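Local coordinates for protein inositol 2-dehydrogenase (Sinorhizobium meliloti, PDB 4HKT) that oxidises myo-inositol to 2-keto-myo-inositol (scyllo-inosose) with NAD+ as the hydride acceptor, the first step of myo-inositol degradation, at residues V249-I261 and T268-Y280. Residues are numbered along the deposited sequence; the frame is centred on the assembly and turned at random.
Sequences VAAENQRPVSIEI and TRPPLHDFFMTRY. With EDO (1,2-ethanediol), chain R.
The beta hairpin of strands 259-263 and 266-269 is paired at Ile261 and Thr268, an antiparallel hydrogen-bonded pair: Ile261 N reaches Thr268 O at 3.0 Å and Thr268 N reaches Ile261 O at 2.8 Å. Farther from the hairpin turn the ladder bonds give way to a side-chain bond from Arg255. Its CG sits between backbone N and carbonyl carbon (chi1 51°) and the chain bends at chi3, bringing NE to Pro270 O at 2.8 Å, nearly straight (167°), with the oxygen in the guanidinium plane; NH2 adds a weak bond to the same oxygen. Arg269 CB covers one guanidinium face, Leu272 CD2 the other, while Tyr267 of the third subunit makes a cation-pi contact. Cut back to an alanine, Arg255 would probably leave Pro270 O without its side-chain donor and a gap between Arg269 CB and Leu272 CD2. Further along, Pro256 CD lies 3.9 Å from the His273 ring centroid, 6° off the normal, a CH-pi contact; Arg279 CA backs the opposite face, and His273 ND1 shares a hydrogen bond with Thr278 OG1. Gln254 CG rests 3.6 Å from Arg279 CZ, over the centre of a guanidinium that Asp126 holds by a salt bridge. Each hairpin strand pairs antiparallel with a strand of another subunit, 259-261 with the second and 268-269 with the third, making this an intersubunit beta hairpin of the Gfo/Idh/MocA tetramer.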
ATOM      1  N   VAL B 249      14.583  -4.986  -3.938  1.00 18.49           N
ATOM      2  CA  VAL B 249      14.084  -5.176  -2.592  1.00 18.27           C
ATOM      3  C   VAL B 249      14.151  -3.843  -1.838  1.00 17.50           C
ATOM      4  O   VAL B 249      15.120  -3.071  -1.986  1.00 16.61           O
ATOM      5  CB  VAL B 249      14.836  -6.285  -1.845  1.00 18.26           C
ATOM      6  CG1 VAL B 249      16.323  -6.022  -1.782  1.00 18.77           C
ATOM      7  CG2 VAL B 249      14.251  -6.493  -0.447  1.00 17.72           C
ATOM      8  N   ALA B 250      13.118  -3.569  -1.064  1.00 17.95           N
ATOM      9  CA  ALA B 250      13.001  -2.304  -0.332  1.00 17.50           C
ATOM     10  C   ALA B 250      12.375  -2.567   1.031  1.00 20.01           C
ATOM     11  O   ALA B 250      11.642  -3.550   1.190  1.00 17.78           O
ATOM     12  CB  ALA B 250      12.183  -1.302  -1.121  1.00 17.04           C
ATOM     13  N   ALA B 251      12.716  -1.726   2.015  1.00 19.59           N
ATOM     14  CA  ALA B 251      12.007  -1.699   3.273  1.00 20.10           C
ATOM     15  C   ALA B 251      11.287  -0.376   3.325  1.00 22.63           C
ATOM     16  O   ALA B 251      11.898   0.684   3.153  1.00 23.27           O
ATOM     17  CB  ALA B 251      12.932  -1.825   4.449  1.00 21.54           C
ATOM     18  N   GLU B 252       9.978  -0.473   3.533  1.00 24.25           N
ATOM     19  CA  GLU B 252       9.107   0.686   3.688  1.00 27.02           C
ATOM     20  C   GLU B 252       9.295   1.333   5.065  1.00 24.13           C
ATOM     21  O   GLU B 252       9.859   0.732   5.998  1.00 21.40           O
ATOM     22  CB  GLU B 252       7.626   0.278   3.478  1.00 30.82           C
ATOM     23  CG  GLU B 252       7.062  -0.520   4.656  1.00 34.25           C
ATOM     24  CD  GLU B 252       5.776  -1.293   4.343  1.00 40.72           C
ATOM     25  OE1 GLU B 252       5.691  -1.949   3.277  1.00 39.82           O
ATOM     26  OE2 GLU B 252       4.874  -1.301   5.221  1.00 46.09           O
ATOM     27  N   ASN B 253       8.811   2.565   5.180  1.00 22.74           N
ATOM     28  CA  ASN B 253       8.833   3.261   6.460  1.00 23.17           C
ATOM     29  C   ASN B 253       7.946   2.560   7.492  1.00 23.32           C
ATOM     30  O   ASN B 253       6.924   1.988   7.149  1.00 21.34           O
ATOM     31  CB  ASN B 253       8.344   4.673   6.287  1.00 22.41           C
ATOM     32  CG  ASN B 253       9.467   5.625   5.938  1.00 22.96           C
ATOM     33  OD1 ASN B 253      10.565   5.561   6.507  1.00 22.10           O
ATOM     34  ND2 ASN B 253       9.186   6.535   5.039  1.00 22.75           N
ATOM     35  N   GLN B 254       8.327   2.701   8.746  1.00 23.39           N
ATOM     36  CA  GLN B 254       7.531   2.240   9.869  1.00 24.31           C
ATOM     37  C   GLN B 254       6.800   3.407  10.526  1.00 24.29           C
ATOM     38  O   GLN B 254       7.289   4.547  10.579  1.00 22.21           O
ATOM     39  CB  GLN B 254       8.459   1.554  10.895  1.00 24.86           C
ATOM     40  CG  GLN B 254       9.037   0.240  10.416  1.00 24.36           C
ATOM     41  CD  GLN B 254       7.969  -0.824  10.341  1.00 29.13           C
ATOM     42  OE1 GLN B 254       7.184  -0.974  11.281  1.00 30.86           O
ATOM     43  NE2 GLN B 254       7.909  -1.550   9.223  1.00 27.61           N
ATOM     44  N   ARG B 255       5.626   3.111  11.060  1.00 24.80           N
ATOM     45  CA  ARG B 255       4.885   4.084  11.871  1.00 23.51           C
ATOM     46  C   ARG B 255       4.357   3.313  13.116  1.00 25.80           C
ATOM     47  O   ARG B 255       4.214   2.082  13.050  1.00 28.18           O
ATOM     48  CB  ARG B 255       3.754   4.651  11.029  1.00 23.32           C
ATOM     49  CG  ARG B 255       2.896   3.573  10.379  1.00 23.77           C
ATOM     50  CD  ARG B 255       1.670   4.161   9.712  1.00 25.10           C
ATOM     51  NE  ARG B 255       1.971   5.198   8.721  1.00 24.80           N
ATOM     52  CZ  ARG B 255       2.449   5.001   7.486  1.00 26.01           C
ATOM     53  NH1 ARG B 255       2.744   3.784   7.025  1.00 25.20           N
ATOM     54  NH2 ARG B 255       2.678   6.062   6.702  1.00 25.53           N
ATOM     55  N   PRO B 256       4.078   4.008  14.231  1.00 26.91           N
ATOM     56  CA  PRO B 256       3.726   3.293  15.489  1.00 28.83           C
ATOM     57  C   PRO B 256       2.364   2.569  15.429  1.00 29.69           C
ATOM     58  O   PRO B 256       2.197   1.507  16.031  1.00 30.14           O
ATOM     59  CB  PRO B 256       3.689   4.395  16.545  1.00 30.00           C
ATOM     60  CG  PRO B 256       3.789   5.706  15.817  1.00 30.49           C
ATOM     61  CD  PRO B 256       4.278   5.455  14.423  1.00 29.02           C
ATOM     62  N   VAL B 257       1.416   3.185  14.729  1.00 27.16           N
ATOM     63  CA  VAL B 257       0.063   2.706  14.554  1.00 28.27           C
ATOM     64  C   VAL B 257      -0.233   2.712  13.060  1.00 28.21           C
ATOM     65  O   VAL B 257      -0.046   3.746  12.394  1.00 25.14           O
ATOM     66  CB  VAL B 257      -0.910   3.705  15.215  1.00 30.75           C
ATOM     67  CG1 VAL B 257      -2.346   3.275  15.042  1.00 34.50           C
ATOM     68  CG2 VAL B 257      -0.573   3.903  16.689  1.00 31.56           C
ATOM     69  N   SER B 258      -0.729   1.600  12.527  1.00 27.43           N
ATOM     70  CA  SER B 258      -1.184   1.539  11.145  1.00 26.32           C
ATOM     71  C   SER B 258      -2.724   1.401  11.039  1.00 24.59           C
ATOM     72  O   SER B 258      -3.274   0.305  11.145  1.00 27.80           O
ATOM     73  CB  SER B 258      -0.501   0.371  10.403  1.00 28.19           C
ATOM     74  OG  SER B 258       0.914   0.467  10.430  1.00 28.84           O
ATOM     75  N   ILE B 259      -3.398   2.521  10.828  1.00 22.69           N
ATOM     76  CA  ILE B 259      -4.815   2.556  10.469  1.00 22.26           C
ATOM     77  C   ILE B 259      -4.975   3.465   9.236  1.00 23.21           C
ATOM     78  O   ILE B 259      -4.013   4.093   8.797  1.00 22.53           O
ATOM     79  CB  ILE B 259      -5.702   3.034  11.655  1.00 21.55           C
ATOM     80  CG1 ILE B 259      -5.451   4.480  12.004  1.00 21.87           C
ATOM     81  CG2 ILE B 259      -5.482   2.139  12.868  1.00 21.48           C
ATOM     82  CD1 ILE B 259      -6.627   5.138  12.693  1.00 22.94           C
ATOM     83  N   GLU B 260      -6.181   3.544   8.695  1.00 23.29           N
ATOM     84  CA  GLU B 260      -6.448   4.376   7.518  1.00 23.19           C
ATOM     85  C   GLU B 260      -7.832   4.921   7.653  1.00 23.07           C
ATOM     86  O   GLU B 260      -8.780   4.163   7.946  1.00 24.15           O
ATOM     87  CB  GLU B 260      -6.374   3.530   6.252  1.00 25.27           C
ATOM     88  CG  GLU B 260      -6.224   4.346   4.991  1.00 27.53           C
ATOM     89  CD  GLU B 260      -5.827   3.478   3.797  1.00 30.70           C
ATOM     90  OE1 GLU B 260      -6.436   2.404   3.594  1.00 31.46           O
ATOM     91  OE2 GLU B 260      -4.910   3.894   3.068  1.00 33.31           O
ATOM     92  N   ILE B 261      -7.962   6.223   7.490  1.00 21.66           N
ATOM     93  CA  ILE B 261      -9.240   6.888   7.546  1.00 23.34           C
ATOM     94  C   ILE B 261      -9.513   7.474   6.179  1.00 23.89           C
ATOM     95  O   ILE B 261      -8.683   8.235   5.664  1.00 24.59           O
ATOM     96  CB  ILE B 261      -9.233   8.035   8.591  1.00 23.66           C
ATOM     97  CG1 ILE B 261      -9.020   7.465   9.998  1.00 26.65           C
ATOM     98  CG2 ILE B 261     -10.535   8.796   8.541  1.00 23.13           C
ATOM     99  CD1 ILE B 261      -8.730   8.499  11.067  1.00 27.53           C
ATOM    100  N   THR B 268      -6.150   8.618   4.534  1.00 22.36           N
ATOM    101  CA  THR B 268      -5.042   9.122   5.358  1.00 22.80           C
ATOM    102  C   THR B 268      -4.547   8.127   6.368  1.00 24.15           C
ATOM    103  O   THR B 268      -5.362   7.600   7.161  1.00 23.09           O
ATOM    104  CB  THR B 268      -5.462  10.383   6.124  1.00 23.32           C
ATOM    105  OG1 THR B 268      -5.789  11.391   5.183  1.00 25.04           O
ATOM    106  CG2 THR B 268      -4.326  10.894   6.963  1.00 24.83           C
ATOM    107  N   ARG B 269      -3.231   7.872   6.342  1.00 23.75           N
ATOM    108  CA  ARG B 269      -2.545   7.036   7.323  1.00 22.30           C
ATOM    109  C   ARG B 269      -1.747   7.935   8.259  1.00 22.71           C
ATOM    110  O   ARG B 269      -1.393   9.069   7.878  1.00 21.69           O
ATOM    111  CB  ARG B 269      -1.607   6.031   6.636  1.00 24.72           C
ATOM    112  CG  ARG B 269      -2.330   5.062   5.722  1.00 26.29           C
ATOM    113  CD  ARG B 269      -1.405   4.041   5.065  1.00 29.30           C
ATOM    114  NE  ARG B 269      -0.531   4.658   4.066  1.00 31.72           N
ATOM    115  CZ  ARG B 269       0.577   4.100   3.586  1.00 34.28           C
ATOM    116  NH1 ARG B 269       0.964   2.895   3.999  1.00 32.77           N
ATOM    117  NH2 ARG B 269       1.304   4.740   2.680  1.00 35.94           N
ATOM    118  N   PRO B 270      -1.439   7.443   9.472  1.00 21.23           N
ATOM    119  CA  PRO B 270      -0.706   8.291  10.429  1.00 23.74           C
ATOM    120  C   PRO B 270       0.715   8.626   9.960  1.00 24.63           C
ATOM    121  O   PRO B 270       1.284   7.914   9.126  1.00 24.58           O
ATOM    122  CB  PRO B 270      -0.660   7.448  11.724  1.00 24.00           C
ATOM    123  CG  PRO B 270      -1.769   6.463  11.563  1.00 24.25           C
ATOM    124  CD  PRO B 270      -1.805   6.147  10.087  1.00 22.97           C
ATOM    125  N   PRO B 271       1.277   9.714  10.489  1.00 24.78           N
ATOM    126  CA  PRO B 271       2.684   9.984  10.238  1.00 24.63           C
ATOM    127  C   PRO B 271       3.576   8.909  10.816  1.00 21.45           C
ATOM    128  O   PRO B 271       3.112   7.947  11.465  1.00 21.95           O
ATOM    129  CB  PRO B 271       2.906  11.354  10.933  1.00 26.21           C
ATOM    130  CG  PRO B 271       1.864  11.383  12.013  1.00 26.20           C
ATOM    131  CD  PRO B 271       0.667  10.753  11.345  1.00 26.80           C
ATOM    132  N   LEU B 272       4.867   9.055  10.577  1.00 20.48           N
ATOM    133  CA  LEU B 272       5.851   8.078  11.006  1.00 18.53           C
ATOM    134  C   LEU B 272       6.195   8.252  12.496  1.00 20.34           C
ATOM    135  O   LEU B 272       5.648   9.145  13.192  1.00 19.60           O
ATOM    136  CB  LEU B 272       7.115   8.284  10.173  1.00 18.71           C
ATOM    137  CG  LEU B 272       6.831   8.319   8.657  1.00 18.71           C
ATOM    138  CD1 LEU B 272       8.108   8.561   7.856  1.00 20.30           C
ATOM    139  CD2 LEU B 272       6.142   7.043   8.214  1.00 18.00           C
ATOM    140  N   HIS B 273       7.133   7.434  12.960  1.00 19.57           N
ATOM    141  CA  HIS B 273       7.694   7.589  14.280  1.00 22.51           C
ATOM    142  C   HIS B 273       8.338   8.960  14.423  1.00 26.27           C
ATOM    143  O   HIS B 273       8.925   9.501  13.451  1.00 25.42           O
ATOM    144  CB  HIS B 273       8.766   6.523  14.535  1.00 23.17           C
ATOM    145  CG  HIS B 273       8.240   5.125  14.699  1.00 24.49           C
ATOM    146  ND1 HIS B 273       7.830   4.618  15.921  1.00 26.35           N
ATOM    147  CD2 HIS B 273       8.117   4.111  13.813  1.00 23.64           C
ATOM    148  CE1 HIS B 273       7.476   3.354  15.772  1.00 26.26           C
ATOM    149  NE2 HIS B 273       7.641   3.025  14.502  1.00 26.18           N
ATOM    150  N   ASP B 274       8.255   9.542  15.618  1.00 29.23           N
ATOM    151  CA  ASP B 274       8.917  10.814  15.858  1.00 34.13           C
ATOM    152  C   ASP B 274      10.390  10.672  15.586  1.00 36.75           C
ATOM    153  O   ASP B 274      10.907  11.375  14.716  1.00 36.44           O
ATOM    154  CB  ASP B 274       8.711  11.333  17.284  1.00 40.31           C
ATOM    155  CG  ASP B 274       7.270  11.734  17.551  1.00 41.92           C
ATOM    156  OD1 ASP B 274       6.568  12.107  16.593  1.00 43.16           O
ATOM    157  OD2 ASP B 274       6.844  11.642  18.710  1.00 47.54           O
ATOM    158  N   PHE B 275      11.068   9.769  16.305  1.00 32.83           N
ATOM    159  CA  PHE B 275      12.543   9.663  16.157  1.00 33.94           C
ATOM    160  C   PHE B 275      13.052   8.242  16.474  1.00 33.34           C
ATOM    161  O   PHE B 275      12.280   7.280  16.441  1.00 31.52           O
ATOM    162  CB  PHE B 275      13.239  10.760  16.992  1.00 34.09           C
ATOM    163  CG  PHE B 275      14.562  11.279  16.418  1.00 34.91           C
ATOM    164  CD1 PHE B 275      15.047  10.903  15.150  1.00 36.31           C
ATOM    165  CD2 PHE B 275      15.328  12.163  17.173  1.00 36.64           C
ATOM    166  CE1 PHE B 275      16.271  11.397  14.672  1.00 35.25           C
ATOM    167  CE2 PHE B 275      16.535  12.666  16.696  1.00 36.63           C
ATOM    168  CZ  PHE B 275      17.007  12.283  15.448  1.00 35.87           C
ATOM    169  N   PHE B 276      14.348   8.097  16.720  1.00 32.78           N
ATOM    170  CA  PHE B 276      14.942   6.779  16.846  1.00 32.61           C
ATOM    171  C   PHE B 276      14.415   6.022  18.066  1.00 32.95           C
ATOM    172  O   PHE B 276      14.376   4.790  18.054  1.00 33.20           O
ATOM    173  CB  PHE B 276      16.478   6.883  16.874  1.00 32.12           C
ATOM    174  CG  PHE B 276      17.018   7.697  18.023  1.00 32.49           C
ATOM    175  CD1 PHE B 276      17.011   7.183  19.334  1.00 32.87           C
ATOM    176  CD2 PHE B 276      17.519   8.992  17.810  1.00 32.78           C
ATOM    177  CE1 PHE B 276      17.488   7.946  20.388  1.00 32.36           C
ATOM    178  CE2 PHE B 276      18.008   9.749  18.871  1.00 33.26           C
ATOM    179  CZ  PHE B 276      17.995   9.225  20.155  1.00 30.77           C
HETATM  180  N   MSE B 277      13.980   6.766  19.087  1.00 32.44           N
HETATM  181  CA  MSE B 277      13.532   6.197  20.354  1.00 35.06           C
HETATM  182  C   MSE B 277      12.509   5.127  20.115  1.00 32.64           C
HETATM  183  O   MSE B 277      12.622   4.042  20.675  1.00 31.94           O
HETATM  184  CB  MSE B 277      12.942   7.237  21.319  1.00 37.58           C
HETATM  185  CG  MSE B 277      13.967   8.261  21.840  1.00 40.65           C
HETATM  186 SE   MSE B 277      14.385   9.702  20.545  1.00 44.15          SE
HETATM  187  CE  MSE B 277      12.616  10.607  20.531  1.00 45.74           C
ATOM    188  N   THR B 278      11.492   5.403  19.312  1.00 29.89           N
ATOM    189  CA  THR B 278      10.494   4.373  19.063  1.00 29.05           C
ATOM    190  C   THR B 278      10.683   3.655  17.750  1.00 25.60           C
ATOM    191  O   THR B 278      10.262   2.523  17.641  1.00 26.28           O
ATOM    192  CB  THR B 278       9.037   4.842  19.168  1.00 31.06           C
ATOM    193  OG1 THR B 278       8.828   5.974  18.341  1.00 31.47           O
ATOM    194  CG2 THR B 278       8.650   5.150  20.625  1.00 34.35           C
ATOM    195  N   ARG B 279      11.300   4.277  16.748  1.00 22.78           N
ATOM    196  CA  ARG B 279      11.474   3.585  15.459  1.00 21.02           C
ATOM    197  C   ARG B 279      12.342   2.337  15.629  1.00 21.75           C
ATOM    198  O   ARG B 279      12.073   1.284  15.007  1.00 23.70           O
ATOM    199  CB  ARG B 279      12.080   4.513  14.346  1.00 19.47           C
ATOM    200  CG  ARG B 279      12.639   3.751  13.125  1.00 19.43           C
ATOM    201  CD  ARG B 279      11.551   3.180  12.223  1.00 18.96           C
ATOM    202  NE  ARG B 279      12.016   2.437  11.044  1.00 19.82           N
ATOM    203  CZ  ARG B 279      12.492   1.188  11.054  1.00 19.90           C
ATOM    204  NH1 ARG B 279      12.576   0.507  12.190  1.00 19.53           N
ATOM    205  NH2 ARG B 279      12.875   0.600   9.931  1.00 20.45           N
ATOM    206  N   TYR B 280      13.368   2.429  16.462  1.00 20.75           N
ATOM    207  CA  TYR B 280      14.364   1.360  16.522  1.00 21.50           C
ATOM    208  C   TYR B 280      14.386   0.476  17.789  1.00 23.45           C
ATOM    209  O   TYR B 280      15.366  -0.230  18.042  1.00 23.71           O
ATOM    210  CB  TYR B 280      15.745   1.957  16.225  1.00 21.93           C
ATOM    211  CG  TYR B 280      15.893   2.351  14.743  1.00 22.08           C
ATOM    212  CD1 TYR B 280      15.784   1.401  13.742  1.00 20.89           C
ATOM    213  CD2 TYR B 280      16.176   3.672  14.371  1.00 22.06           C
ATOM    214  CE1 TYR B 280      15.904   1.745  12.397  1.00 20.43           C
ATOM    215  CE2 TYR B 280      16.325   4.033  13.034  1.00 21.61           C
ATOM    216  CZ  TYR B 280      16.180   3.072  12.053  1.00 21.63           C
ATOM    217  OH  TYR B 280      16.304   3.415  10.734  1.00 21.06           O
TER
HETATM  218  C1  EDO R 401       6.593   5.354   3.171  1.00 33.73           C
HETATM  219  O1  EDO R 401       6.987   6.594   3.607  1.00 31.50           O
HETATM  220  C2  EDO R 401       7.852   4.726   2.658  1.00 33.29           C
HETATM  221  O2  EDO R 401       7.679   3.346   2.667  1.00 29.36           O
HETATM  222  O   HOH W   1      11.799   1.972   7.800  1.00 20.46           O
HETATM  223  O   HOH W   2      10.805   4.401   9.237  1.00 27.75           O
HETATM  224  O   HOH W   3       9.583   6.052  11.379  1.00 21.51           O
HETATM  225  O   HOH W   4       6.648   0.437  13.825  1.00 34.56           O
HETATM  226  O   HOH W   5      -9.155  11.316   5.257  1.00 33.74           O